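Long-range contacts in BSU-2 beta-lactamase (Bacillus subtilis, PDB 6W5E), which probably hydrolyses beta-lactam antibiotics as a class D serine beta-lactamase: residues K66-R71 with S171-E176; R71-S76 with M222-F227; Y150-I155 with S167-P172. One frame throughout, in Å; residues are numbered along the deposited sequence. Where two conformers were deposited one is given.

Contact 1: residues K66-R71 with S171-E176; sequences KRANQR and SPLEQE
Arg-71 and Glu-174 meet in a side-on bidentate salt bridge, and the same carboxylate also completes the capping box of helix 172-184. The guanidinium offers NE and one terminal nitrogen: NE donates to Glu-174 OE1 at 2.9 Å, and Arg-71 NH2 reaches Glu-174 OE2 at 2.7 Å. Both oxygens use their syn lone pairs, and the two flat groups lie 20° apart, close to coplanar. The Arg-71 chain, extended from CG to NE, carries the group alongside the helix start. The anti lone pair of Glu-174 OE1 is engaged too, since it accepts the backbone N of Ser-171 at 2.9 Å. In return the N-cap side chain, Ser-171 OG, accepts Glu-174 N at 3.0 Å, the reciprocal pair that defines the capping box.

A second anchor lies one residue earlier on the helix. Leu-173 N donates to Ala-68 O over 3.1 Å with an N-H...O angle of 160°, the donor slightly tilted from the carbonyl plane, so the last residue of helix 65-68 supplies the acceptor for a first-turn amide. Pro-172, which has no N-H, sets its ring CD against Ala-68 O and Gln-70 O. Outward from this, the CD1 branch of Leu-173 packs 3.9 Å from Ala-68 CB and also touches the amide of Asn-69. That amide's OD1 accepts a water, which lies 2.7 Å from Ser-171 OG and so bridges the two segments. Behind the contact, Pro-172 rests on Thr-49 and Ile-51 of strand 48-54.

Three bonds, two from Arg-71 and one from Ser-171 N, fix the rotation of the Glu-174 carboxylate and keep it near the guanidinium plane. With a guanidinium in plane and the helix N-terminus beside it, its anionic form is probably favoured, and its charge should in turn complement the helix dipole.

Contact 2: residues R71-S76 with M222-F227; sequences RQTPQS and MGLGWF
Trp-226 presents the pyrrole edge of its indole to the backbone of Thr-73. NE1 donates to Thr-73 O at 2.9 Å with an N-H...O angle of 153°; the oxygen lies 13° out of the ring plane, so the bond is made at the ring edge. Further along that edge Gln-75 CG approaches near the plane, whereas Pro-74 O, 3.4 Å from Trp-226 CD1, and Gln-72 CB, near CZ2, arrive obliquely.

Leu-224 points the same way from two residues earlier, because alternate residues entering strand 225-233 face one side while Gly-225 between them has no side chain to offer. Here the antiparallel sheet of the penicillin-binding-protein fold meets the loop that leads into the Ser-Thr-Phe-Lys motif, whose first residue, Ser-76, hydrogen-bonds through OG to the carboxylated lysine at position 79. The loop and strand directions differ by 74°.

The two Leu-224 methyls divide the loop between them. With CG anti to the backbone N (chi1 172°), CD2 touches Thr-73 OG1 at 3.2 Å and CD1 touches Gln-72 OE1, also at 3.2 Å; Gln-72 NE2 bonds both Asn-243 OD1 and Gln-70 O. Thr-73 OG1 donates to Gln-75 OE1 over 2.7 Å in the carbonyl plane, tying two side chains together beside Leu-224 CD2, and Gln-75 OE1 also accepts Gln-165 N.

Contact 3: residues Y150-I155 with S167-P172; sequences YGNEDI and SLTISP
Tyr-150, Gly-151 and Asn-152 form the Tyr-Gly-Asn motif familiar in class D beta-lactamases, and all three lie against the extended run 168-170 that leads into helix 172-184. The tyrosine ring receives Ile-170 CD1 over the centre of one face, 3.5 Å from the centroid and 9° off the normal, a clear CH-pi contact. Leu-168 CD2 meets the same ring obliquely, 3.8 Å from Tyr-150 CE1.

Between ring and amide, Gly-151 brings its CA to within 3.2 Å of Thr-169 O, a CA-H...O contact made at a positive phi that suits glycine. This residue is the second of a type II' beta turn from Tyr-150 to Glu-153, and the turn delivers Asn-152 N to Thr-169 O at 2.9 Å.

The Asn-152 amide bonds the facing backbone through both ND2 and OD1. Chi1 of 74° sets the group between its own N and carbonyl carbon, where ND2 donates to Ser-167 O at 3.1 Å, exactly in the amide plane. OD1 accepts Thr-169 N at 2.9 Å from one face of that plane and Asp-154 N from the other, the latter closing an Asx turn; neither donor sits on a lone pair. Farther along, Ser-167 OG donates to Asp-154 O over 2.7 Å from above the carbonyl plane and accepts Gly-157 N, while the carboxylate of Asp-154 turns to Ser-156.

Overall arrangement
Along the chain the order is 66-71, 71-76, 150-155, 167-176 and 222-227, so contacts 1 and 2 interleave and share Arg-71, while contacts 1 and 3 share Ser-171 and Pro-172. Their centres form a near-equilateral triangle, 10 to 11 Å on a side. Contact 2 reaches strand 225-233 of the six-stranded sheet, contact 1 the start of helix 172-184, and contact 3 lies in the loop between helices 138-147 and 172-184. Gln-72 O and Ile-170 N, 2.8 Å apart, probably hydrogen-bond and so join contacts 2 and 3. The 66-75 run is thus contacted by sheet, helix and loop just before Ser-76, which hydrogen-bonds the carboxylated lysine at position 79.

Contact 1: residues K66-R71 with S171-E176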
ATOM      1  N   LYS A  66     -18.000  -7.059   6.090  1.00 14.75           N
ATOM      2  CA  LYS A  66     -17.458  -8.364   6.462  1.00 16.19           C
ATOM      3  C   LYS A  66     -16.051  -8.550   5.914  1.00 15.65           C
ATOM      4  O   LYS A  66     -15.120  -8.891   6.655  1.00 16.31           O
ATOM      5  CB  LYS A  66     -18.362  -9.484   5.954  1.00 18.40           C
ATOM      6  CG  LYS A  66     -17.818 -10.868   6.286  1.00 20.46           C
ATOM      7  CD  LYS A  66     -18.752 -11.970   5.807  1.00 26.31           C
ATOM      8  CE  LYS A  66     -19.660 -12.447   6.929  1.00 24.92           C
ATOM      9  NZ  LYS A  66     -20.638 -13.460   6.453  1.00 27.84           N
ATOM     10  N   ARG A  67     -15.876  -8.322   4.612  1.00 13.94           N
ATOM     11  CA  ARG A  67     -14.561  -8.497   4.015  1.00 16.09           C
ATOM     12  C   ARG A  67     -13.572  -7.458   4.529  1.00 13.06           C
ATOM     13  O   ARG A  67     -12.379  -7.756   4.676  1.00 14.64           O
ATOM     14  CB  ARG A  67     -14.656  -8.481   2.488  1.00 16.41           C
ATOM     15  CG  ARG A  67     -13.367  -8.922   1.835  1.00 16.76           C
ATOM     16  CD  ARG A  67     -13.480  -9.114   0.342  1.00 18.92           C
ATOM     17  NE  ARG A  67     -12.159  -9.355  -0.218  1.00 18.30           N
ATOM     18  CZ  ARG A  67     -11.714 -10.538  -0.631  1.00 16.58           C
ATOM     19  NH1 ARG A  67     -12.487 -11.614  -0.566  1.00 18.92           N
ATOM     20  NH2 ARG A  67     -10.485 -10.638  -1.104  1.00 16.46           N
ATOM     21  N   ALA A  68     -14.048  -6.248   4.831  1.00 14.19           N
ATOM     22  CA  ALA A  68     -13.173  -5.209   5.356  1.00 14.15           C
ATOM     23  C   ALA A  68     -12.533  -5.619   6.673  1.00 13.13           C
ATOM     24  O   ALA A  68     -11.443  -5.136   7.001  1.00 13.61           O
ATOM     25  CB  ALA A  68     -13.944  -3.900   5.521  1.00 13.81           C
ATOM     26  N   ASN A  69     -13.169  -6.521   7.415  1.00 13.06           N
ATOM     27  CA  ASN A  69     -12.666  -6.959   8.707  1.00 15.73           C
ATOM     28  C   ASN A  69     -11.880  -8.261   8.644  1.00 13.11           C
ATOM     29  O   ASN A  69     -11.406  -8.728   9.680  1.00 16.43           O
ATOM     30  CB  ASN A  69     -13.822  -7.082   9.705  1.00 17.38           C
ATOM     31  CG  ASN A  69     -14.176  -5.755  10.332  1.00 21.97           C
ATOM     32  OD1 ASN A  69     -13.305  -5.056  10.853  1.00 23.66           O
ATOM     33  ND2 ASN A  69     -15.444  -5.372  10.242  1.00 24.52           N
ATOM     34  N   GLN A  70     -11.716  -8.856   7.462  1.00 13.43           N
ATOM     35  CA  GLN A  70     -11.005 -10.122   7.335  1.00 13.65           C
ATOM     36  C   GLN A  70      -9.524  -9.858   7.096  1.00 13.22           C
ATOM     37  O   GLN A  70      -9.153  -9.219   6.102  1.00 14.17           O
ATOM     38  CB  GLN A  70     -11.568 -10.953   6.189  1.00 14.98           C
ATOM     39  CG  GLN A  70     -12.974 -11.433   6.431  1.00 23.78           C
ATOM     40  CD  GLN A  70     -13.081 -12.395   7.605  1.00 27.05           C
ATOM     41  OE1 GLN A  70     -12.173 -13.194   7.865  1.00 24.77           O
ATOM     42  NE2 GLN A  70     -14.200 -12.330   8.317  1.00 31.58           N
ATOM     43  N   ARG A  71      -8.680 -10.371   7.990  1.00 13.14           N
ATOM     44  CA  ARG A  71      -7.243 -10.227   7.817  1.00 12.68           C
ATOM     45  C   ARG A  71      -6.771 -11.064   6.640  1.00 14.59           C
ATOM     46  O   ARG A  71      -7.160 -12.225   6.490  1.00 16.40           O
ATOM     47  CB  ARG A  71      -6.506 -10.644   9.084  1.00 13.52           C
ATOM     48  CG  ARG A  71      -6.634  -9.643  10.201  1.00 14.53           C
ATOM     49  CD  ARG A  71      -5.736 -10.013  11.349  1.00 16.14           C
ATOM     50  NE  ARG A  71      -5.609  -8.895  12.273  1.00 14.82           N
ATOM     51  CZ  ARG A  71      -5.214  -9.013  13.533  1.00 17.23           C
ATOM     52  NH1 ARG A  71      -4.910 -10.211  14.038  1.00 16.06           N
ATOM     53  NH2 ARG A  71      -5.124  -7.931  14.289  1.00 17.20           N
ATOM     54  N   SER A 171      -6.165  -6.743   8.125  1.00 11.20           N
ATOM     55  CA  SER A 171      -7.455  -6.535   7.479  1.00 10.60           C
ATOM     56  C   SER A 171      -7.432  -5.243   6.673  1.00 11.41           C
ATOM     57  O   SER A 171      -6.616  -4.349   6.931  1.00 11.72           O
ATOM     58  CB  SER A 171      -8.575  -6.473   8.513  1.00 12.19           C
ATOM     59  OG  SER A 171      -8.578  -5.218   9.166  1.00 12.74           O
ATOM     60  N   PRO A 172      -8.323  -5.114   5.687  1.00 11.16           N
ATOM     61  CA  PRO A 172      -8.421  -3.834   4.970  1.00 12.70           C
ATOM     62  C   PRO A 172      -8.657  -2.642   5.888  1.00 12.22           C
ATOM     63  O   PRO A 172      -8.055  -1.580   5.675  1.00 12.00           O
ATOM     64  CB  PRO A 172      -9.560  -4.088   3.979  1.00 12.65           C
ATOM     65  CG  PRO A 172      -9.426  -5.552   3.666  1.00 11.85           C
ATOM     66  CD  PRO A 172      -9.052  -6.190   4.989  1.00 12.24           C
ATOM     67  N   LEU A 173      -9.475  -2.797   6.934  1.00 12.56           N
ATOM     68  CA  LEU A 173      -9.675  -1.693   7.871  1.00 13.52           C
ATOM     69  C   LEU A 173      -8.399  -1.380   8.647  1.00 12.42           C
ATOM     70  O   LEU A 173      -8.103  -0.209   8.910  1.00 13.38           O
ATOM     71  CB  LEU A 173     -10.843  -1.993   8.812  1.00 14.71           C
ATOM     72  CG  LEU A 173     -12.205  -1.638   8.212  1.00 18.71           C
ATOM     73  CD1 LEU A 173     -13.355  -2.262   8.999  1.00 21.60           C
ATOM     74  CD2 LEU A 173     -12.360  -0.122   8.103  1.00 19.32           C
ATOM     75  N   GLU A 174      -7.623  -2.409   9.012  1.00 12.30           N
ATOM     76  CA  GLU A 174      -6.349  -2.167   9.689  1.00 13.31           C
ATOM     77  C   GLU A 174      -5.357  -1.464   8.766  1.00 12.94           C
ATOM     78  O   GLU A 174      -4.575  -0.612   9.215  1.00 12.62           O
ATOM     79  CB  GLU A 174      -5.767  -3.481  10.219  1.00 13.04           C
ATOM     80  CG  GLU A 174      -6.494  -4.027  11.445  1.00 13.71           C
ATOM     81  CD  GLU A 174      -6.032  -5.411  11.864  1.00 17.56           C
ATOM     82  OE1 GLU A 174      -5.742  -6.253  10.985  1.00 13.23           O
ATOM     83  OE2 GLU A 174      -5.956  -5.654  13.090  1.00 25.59           O
ATOM     84  N   GLN A 175      -5.369  -1.812   7.477  1.00 12.39           N
ATOM     85  CA  GLN A 175      -4.560  -1.080   6.506  1.00 12.81           C
ATOM     86  C   GLN A 175      -4.973   0.386   6.453  1.00 11.99           C
ATOM     87  O   GLN A 175      -4.112   1.274   6.409  1.00 12.05           O
ATOM     88  CB  GLN A 175      -4.688  -1.720   5.127  1.00 13.88           C
ATOM     89  CG  GLN A 175      -3.923  -3.028   4.967  1.00 15.56           C
ATOM     90  CD  GLN A 175      -2.748  -2.914   4.005  1.00 14.40           C
ATOM     91  OE1 GLN A 175      -2.078  -1.890   3.946  1.00 16.33           O
ATOM     92  NE2 GLN A 175      -2.495  -3.972   3.253  1.00 15.95           N
ATOM     93  N   GLU A 176      -6.286   0.659   6.457  1.00 12.62           N
ATOM     94  CA  GLU A 176      -6.752   2.045   6.446  0.70 13.33           C
ATOM     95  C   GLU A 176      -6.218   2.807   7.649  1.00 13.04           C
ATOM     96  O   GLU A 176      -5.790   3.959   7.524  1.00 13.25           O
ATOM     97  CB  GLU A 176      -8.282   2.117   6.424  0.70 15.21           C
ATOM     98  CG  GLU A 176      -8.830   3.549   6.209  0.70 13.22           C
ATOM     99  CD  GLU A 176      -8.731   4.478   7.445  0.70 18.13           C
ATOM    100  OE1 GLU A 176      -8.733   3.974   8.587  0.70 22.70           O
ATOM    101  OE2 GLU A 176      -8.647   5.720   7.284  0.70 18.44           O
TER
HETATM  102  O   HOH W   1     -10.441  -5.240  11.108  1.00 18.98           O

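Contact 2: residues R71-S76 with M222-F227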
ATOM      1  N   ARG A  71      -8.680 -10.371   7.990  1.00 13.14           N
ATOM      2  CA  ARG A  71      -7.243 -10.227   7.817  1.00 12.68           C
ATOM      3  C   ARG A  71      -6.771 -11.064   6.640  1.00 14.59           C
ATOM      4  O   ARG A  71      -7.160 -12.225   6.490  1.00 16.40           O
ATOM      5  CB  ARG A  71      -6.506 -10.644   9.084  1.00 13.52           C
ATOM      6  CG  ARG A  71      -6.634  -9.643  10.201  1.00 14.53           C
ATOM      7  CD  ARG A  71      -5.736 -10.013  11.349  1.00 16.14           C
ATOM      8  NE  ARG A  71      -5.609  -8.895  12.273  1.00 14.82           N
ATOM      9  CZ  ARG A  71      -5.214  -9.013  13.533  1.00 17.23           C
ATOM     10  NH1 ARG A  71      -4.910 -10.211  14.038  1.00 16.06           N
ATOM     11  NH2 ARG A  71      -5.124  -7.931  14.289  1.00 17.20           N
ATOM     12  N   GLN A  72      -5.934 -10.467   5.797  1.00 13.39           N
ATOM     13  CA  GLN A  72      -5.441 -11.121   4.596  1.00 13.76           C
ATOM     14  C   GLN A  72      -3.959 -10.810   4.448  1.00 12.21           C
ATOM     15  O   GLN A  72      -3.451  -9.847   5.024  1.00 12.56           O
ATOM     16  CB  GLN A  72      -6.245 -10.669   3.372  1.00 14.05           C
ATOM     17  CG  GLN A  72      -7.711 -11.085   3.453  1.00 17.42           C
ATOM     18  CD  GLN A  72      -8.560 -10.403   2.421  1.00 19.17           C
ATOM     19  OE1 GLN A  72      -8.412 -10.651   1.225  1.00 18.74           O
ATOM     20  NE2 GLN A  72      -9.463  -9.531   2.873  1.00 19.07           N
ATOM     21  N   THR A  73      -3.260 -11.626   3.668  1.00 12.02           N
ATOM     22  CA  THR A  73      -1.835 -11.393   3.502  1.00 13.02           C
ATOM     23  C   THR A  73      -1.623 -10.107   2.697  1.00 12.08           C
ATOM     24  O   THR A  73      -2.351  -9.843   1.738  1.00 12.52           O
ATOM     25  CB  THR A  73      -1.166 -12.605   2.839  1.00 12.20           C
ATOM     26  OG1 THR A  73      -1.757 -12.859   1.562  1.00 13.02           O
ATOM     27  CG2 THR A  73      -1.320 -13.859   3.728  1.00 14.12           C
ATOM     28  N   PRO A  74      -0.671  -9.257   3.098  1.00 11.48           N
ATOM     29  CA  PRO A  74      -0.592  -7.914   2.499  1.00 10.83           C
ATOM     30  C   PRO A  74       0.064  -7.871   1.130  1.00 11.05           C
ATOM     31  O   PRO A  74      -0.146  -6.893   0.395  1.00 11.48           O
ATOM     32  CB  PRO A  74       0.230  -7.117   3.525  1.00 12.16           C
ATOM     33  CG  PRO A  74       1.082  -8.157   4.185  1.00 11.84           C
ATOM     34  CD  PRO A  74       0.210  -9.389   4.272  1.00 12.45           C
ATOM     35  N   GLN A  75       0.858  -8.874   0.770  1.00 11.04           N
ATOM     36  CA  GLN A  75       1.582  -8.864  -0.506  1.00 11.19           C
ATOM     37  C   GLN A  75       2.423  -7.585  -0.555  1.00 11.63           C
ATOM     38  O   GLN A  75       2.876  -7.082   0.480  1.00 11.32           O
ATOM     39  CB  GLN A  75       0.613  -9.054  -1.663  1.00 12.12           C
ATOM     40  CG  GLN A  75      -0.327 -10.253  -1.519  1.00 12.33           C
ATOM     41  CD  GLN A  75       0.398 -11.553  -1.218  1.00 12.63           C
ATOM     42  OE1 GLN A  75       0.104 -12.229  -0.234  1.00 14.17           O
ATOM     43  NE2 GLN A  75       1.361 -11.900  -2.058  1.00 15.03           N
ATOM     44  N   SER A  76       2.593  -6.998  -1.735  1.00 11.65           N
ATOM     45  CA  SER A  76       3.535  -5.894  -1.853  1.00 12.04           C
ATOM     46  C   SER A  76       3.026  -4.581  -1.270  1.00 10.01           C
ATOM     47  O   SER A  76       3.775  -3.600  -1.288  1.00 11.34           O
ATOM     48  CB  SER A  76       3.955  -5.706  -3.307  1.00 13.67           C
ATOM     49  OG  SER A  76       4.785  -6.783  -3.713  1.00 19.14           O
ATOM     50  N   MET A 222      -2.847 -15.079  -8.866  1.00 19.30           N
ATOM     51  CA  MET A 222      -3.561 -13.835  -9.153  1.00 17.30           C
ATOM     52  C   MET A 222      -4.899 -13.758  -8.421  1.00 16.77           C
ATOM     53  O   MET A 222      -5.847 -13.134  -8.899  1.00 17.27           O
ATOM     54  CB  MET A 222      -3.733 -13.599 -10.660  1.00 20.70           C
ATOM     55  CG  MET A 222      -2.465 -13.788 -11.470  1.00 22.97           C
ATOM     56  SD  MET A 222      -1.252 -12.522 -11.075  1.00 27.01           S
ATOM     57  CE  MET A 222      -2.056 -11.064 -11.723  1.00 25.70           C
ATOM     58  N   GLY A 223      -4.984 -14.384  -7.253  1.00 15.44           N
ATOM     59  CA  GLY A 223      -6.248 -14.554  -6.569  1.00 14.97           C
ATOM     60  C   GLY A 223      -6.511 -13.602  -5.432  1.00 13.02           C
ATOM     61  O   GLY A 223      -7.584 -13.667  -4.823  1.00 13.95           O
ATOM     62  N   LEU A 224      -5.554 -12.739  -5.106  1.00 11.86           N
ATOM     63  CA  LEU A 224      -5.702 -11.762  -4.040  1.00 12.35           C
ATOM     64  C   LEU A 224      -5.051 -10.480  -4.527  1.00 10.98           C
ATOM     65  O   LEU A 224      -3.935 -10.512  -5.053  1.00 12.29           O
ATOM     66  CB  LEU A 224      -4.979 -12.247  -2.781  1.00 13.79           C
ATOM     67  CG  LEU A 224      -4.880 -11.266  -1.620  1.00 15.43           C
ATOM     68  CD1 LEU A 224      -6.261 -10.872  -1.131  1.00 18.03           C
ATOM     69  CD2 LEU A 224      -4.064 -11.899  -0.503  1.00 17.23           C
ATOM     70  N   GLY A 225      -5.742  -9.364  -4.364  1.00 10.86           N
ATOM     71  CA  GLY A 225      -5.272  -8.102  -4.910  1.00 12.20           C
ATOM     72  C   GLY A 225      -5.596  -6.945  -3.991  1.00 10.18           C
ATOM     73  O   GLY A 225      -6.637  -6.922  -3.324  1.00 11.81           O
ATOM     74  N   TRP A 226      -4.692  -5.965  -3.978  1.00 10.36           N
ATOM     75  CA  TRP A 226      -4.841  -4.776  -3.158  1.00 10.33           C
ATOM     76  C   TRP A 226      -4.455  -3.542  -3.964  1.00  9.26           C
ATOM     77  O   TRP A 226      -3.567  -3.592  -4.817  1.00 10.24           O
ATOM     78  CB  TRP A 226      -3.840  -4.778  -2.011  1.00 11.48           C
ATOM     79  CG  TRP A 226      -3.928  -5.813  -0.933  1.00 11.37           C
ATOM     80  CD1 TRP A 226      -3.310  -7.032  -0.910  1.00 12.43           C
ATOM     81  CD2 TRP A 226      -4.560  -5.658   0.347  1.00 10.58           C
ATOM     82  NE1 TRP A 226      -3.555  -7.664   0.291  1.00 12.14           N
ATOM     83  CE2 TRP A 226      -4.321  -6.842   1.079  1.00 12.07           C
ATOM     84  CE3 TRP A 226      -5.317  -4.638   0.939  1.00 11.37           C
ATOM     85  CZ2 TRP A 226      -4.802  -7.030   2.373  1.00 13.66           C
ATOM     86  CZ3 TRP A 226      -5.798  -4.824   2.226  1.00 13.05           C
ATOM     87  CH2 TRP A 226      -5.547  -6.015   2.924  1.00 13.06           C
ATOM     88  N   PHE A 227      -5.081  -2.410  -3.632  1.00  9.77           N
ATOM     89  CA  PHE A 227      -4.559  -1.097  -3.997  1.00 10.14           C
ATOM     90  C   PHE A 227      -4.879  -0.167  -2.838  1.00  9.85           C
ATOM     91  O   PHE A 227      -6.050   0.010  -2.485  1.00 11.04           O
ATOM     92  CB  PHE A 227      -5.144  -0.579  -5.317  1.00 11.32           C
ATOM     93  CG  PHE A 227      -4.534   0.720  -5.787  1.00  9.61           C
ATOM     94  CD1 PHE A 227      -3.173   0.805  -6.086  1.00 11.90           C
ATOM     95  CD2 PHE A 227      -5.315   1.858  -5.926  1.00 11.02           C
ATOM     96  CE1 PHE A 227      -2.615   1.999  -6.520  1.00 12.94           C
ATOM     97  CE2 PHE A 227      -4.757   3.051  -6.364  1.00 12.28           C
ATOM     98  CZ  PHE A 227      -3.413   3.121  -6.661  1.00 12.69           C
TER

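Contact 3: residues Y150-I155 with S167-P172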
ATOM      1  N   TYR A 150       0.515  -3.531  13.147  1.00 15.11           N
ATOM      2  CA  TYR A 150       0.347  -3.991  11.770  1.00 12.59           C
ATOM      3  C   TYR A 150      -0.239  -5.402  11.748  1.00 12.86           C
ATOM      4  O   TYR A 150       0.481  -6.398  11.687  1.00 14.79           O
ATOM      5  CB  TYR A 150       1.662  -3.887  11.003  1.00 14.69           C
ATOM      6  CG  TYR A 150       1.440  -3.932   9.512  1.00 13.26           C
ATOM      7  CD1 TYR A 150       1.423  -5.144   8.833  1.00 13.48           C
ATOM      8  CD2 TYR A 150       1.217  -2.769   8.788  1.00 13.88           C
ATOM      9  CE1 TYR A 150       1.210  -5.198   7.472  1.00 14.54           C
ATOM     10  CE2 TYR A 150       0.989  -2.817   7.420  1.00 14.44           C
ATOM     11  CZ  TYR A 150       0.988  -4.035   6.773  1.00 14.89           C
ATOM     12  OH  TYR A 150       0.784  -4.096   5.415  1.00 13.90           O
ATOM     13  N   GLY A 151      -1.569  -5.484  11.765  1.00 12.54           N
ATOM     14  CA  GLY A 151      -2.245  -6.767  11.607  1.00 13.62           C
ATOM     15  C   GLY A 151      -1.902  -7.749  12.712  1.00 13.49           C
ATOM     16  O   GLY A 151      -1.759  -7.384  13.883  1.00 15.31           O
ATOM     17  N   ASN A 152      -1.757  -9.022  12.339  1.00 13.45           N
ATOM     18  CA  ASN A 152      -1.401 -10.031  13.331  1.00 13.00           C
ATOM     19  C   ASN A 152       0.077 -10.001  13.702  1.00 15.31           C
ATOM     20  O   ASN A 152       0.490 -10.766  14.579  1.00 16.26           O
ATOM     21  CB  ASN A 152      -1.835 -11.440  12.888  1.00 14.64           C
ATOM     22  CG  ASN A 152      -0.964 -12.027  11.773  1.00 13.89           C
ATOM     23  OD1 ASN A 152      -0.114 -11.353  11.187  1.00 13.67           O
ATOM     24  ND2 ASN A 152      -1.182 -13.302  11.476  1.00 14.89           N
ATOM     25  N   GLU A 153       0.879  -9.153  13.048  1.00 14.44           N
ATOM     26  CA  GLU A 153       2.294  -8.960  13.369  1.00 15.03           C
ATOM     27  C   GLU A 153       3.112 -10.249  13.290  1.00 14.59           C
ATOM     28  O   GLU A 153       4.197 -10.329  13.869  1.00 17.84           O
ATOM     29  CB  GLU A 153       2.480  -8.257  14.725  1.00 17.19           C
ATOM     30  CG  GLU A 153       1.594  -7.024  14.891  1.00 15.08           C
ATOM     31  CD  GLU A 153       1.732  -6.374  16.252  1.00 18.06           C
ATOM     32  OE1 GLU A 153       2.708  -6.694  16.967  1.00 21.61           O
ATOM     33  OE2 GLU A 153       0.870  -5.538  16.603  1.00 20.50           O
ATOM     34  N   ASP A 154       2.633 -11.256  12.563  1.00 15.15           N
ATOM     35  CA  ASP A 154       3.252 -12.579  12.568  1.00 16.65           C
ATOM     36  C   ASP A 154       4.278 -12.662  11.438  1.00 12.65           C
ATOM     37  O   ASP A 154       3.912 -12.735  10.261  1.00 14.37           O
ATOM     38  CB  ASP A 154       2.173 -13.650  12.418  1.00 16.76           C
ATOM     39  CG  ASP A 154       2.706 -15.049  12.641  1.00 18.05           C
ATOM     40  OD1 ASP A 154       3.936 -15.250  12.521  1.00 18.44           O
ATOM     41  OD2 ASP A 154       1.887 -15.952  12.910  1.00 21.87           O
ATOM     42  N   ILE A 155       5.563 -12.682  11.799  1.00 13.16           N
ATOM     43  CA  ILE A 155       6.647 -12.760  10.825  1.00 13.54           C
ATOM     44  C   ILE A 155       7.309 -14.139  10.810  1.00 16.02           C
ATOM     45  O   ILE A 155       8.399 -14.297  10.264  1.00 14.55           O
ATOM     46  CB  ILE A 155       7.665 -11.613  10.976  1.00 15.25           C
ATOM     47  CG1 ILE A 155       8.414 -11.680  12.311  1.00 17.43           C
ATOM     48  CG2 ILE A 155       6.965 -10.267  10.858  1.00 15.88           C
ATOM     49  CD1 ILE A 155       9.614 -10.708  12.411  1.00 19.07           C
ATOM     50  N   SER A 167       2.752 -15.745   6.664  1.00 13.64           N
ATOM     51  CA  SER A 167       2.265 -15.686   8.039  1.00 13.57           C
ATOM     52  C   SER A 167       1.598 -14.365   8.391  1.00 12.69           C
ATOM     53  O   SER A 167       0.665 -14.347   9.203  1.00 14.85           O
ATOM     54  CB  SER A 167       3.415 -15.976   9.007  1.00 14.27           C
ATOM     55  OG  SER A 167       4.443 -14.999   8.884  1.00 13.83           O
ATOM     56  N   LEU A 168       2.061 -13.258   7.825  1.00 12.40           N
ATOM     57  CA  LEU A 168       1.537 -11.955   8.218  1.00 10.97           C
ATOM     58  C   LEU A 168       0.198 -11.691   7.537  1.00 12.32           C
ATOM     59  O   LEU A 168       0.046 -11.918   6.332  1.00 12.25           O
ATOM     60  CB  LEU A 168       2.530 -10.863   7.831  1.00 11.88           C
ATOM     61  CG  LEU A 168       2.125  -9.420   8.135  1.00 12.51           C
ATOM     62  CD1 LEU A 168       1.937  -9.192   9.621  1.00 14.70           C
ATOM     63  CD2 LEU A 168       3.157  -8.473   7.562  1.00 12.70           C
ATOM     64  N   THR A 169      -0.779 -11.230   8.316  1.00 11.89           N
ATOM     65  CA  THR A 169      -2.076 -10.845   7.782  1.00 11.49           C
ATOM     66  C   THR A 169      -2.509  -9.518   8.390  1.00 12.95           C
ATOM     67  O   THR A 169      -2.100  -9.158   9.496  1.00 13.37           O
ATOM     68  CB  THR A 169      -3.142 -11.912   8.068  1.00 14.07           C
ATOM     69  OG1 THR A 169      -3.371 -11.973   9.478  1.00 14.21           O
ATOM     70  CG2 THR A 169      -2.699 -13.281   7.556  1.00 14.17           C
ATOM     71  N   ILE A 170      -3.348  -8.799   7.654  1.00 11.94           N
ATOM     72  CA  ILE A 170      -3.857  -7.506   8.097  1.00 12.49           C
ATOM     73  C   ILE A 170      -5.192  -7.282   7.399  1.00 11.12           C
ATOM     74  O   ILE A 170      -5.355  -7.631   6.225  1.00 12.09           O
ATOM     75  CB  ILE A 170      -2.837  -6.379   7.801  1.00 11.41           C
ATOM     76  CG1 ILE A 170      -3.312  -5.044   8.385  1.00 13.09           C
ATOM     77  CG2 ILE A 170      -2.539  -6.293   6.300  1.00 13.77           C
ATOM     78  CD1 ILE A 170      -2.306  -3.930   8.266  1.00 12.07           C
ATOM     79  N   SER A 171      -6.165  -6.743   8.125  1.00 11.20           N
ATOM     80  CA  SER A 171      -7.455  -6.535   7.479  1.00 10.60           C
ATOM     81  C   SER A 171      -7.432  -5.243   6.673  1.00 11.41           C
ATOM     82  O   SER A 171      -6.616  -4.349   6.931  1.00 11.72           O
ATOM     83  CB  SER A 171      -8.575  -6.473   8.513  1.00 12.19           C
ATOM     84  OG  SER A 171      -8.578  -5.218   9.166  1.00 12.74           O
ATOM     85  N   PRO A 172      -8.323  -5.114   5.687  1.00 11.16           N
ATOM     86  CA  PRO A 172      -8.421  -3.834   4.970  1.00 12.70           C
ATOM     87  C   PRO A 172      -8.657  -2.642   5.888  1.00 12.22           C
ATOM     88  O   PRO A 172      -8.055  -1.580   5.675  1.00 12.00           O
ATOM     89  CB  PRO A 172      -9.560  -4.088   3.979  1.00 12.65           C
ATOM     90  CG  PRO A 172      -9.426  -5.552   3.666  1.00 11.85           C
ATOM     91  CD  PRO A 172      -9.052  -6.190   4.989  1.00 12.24           C
TER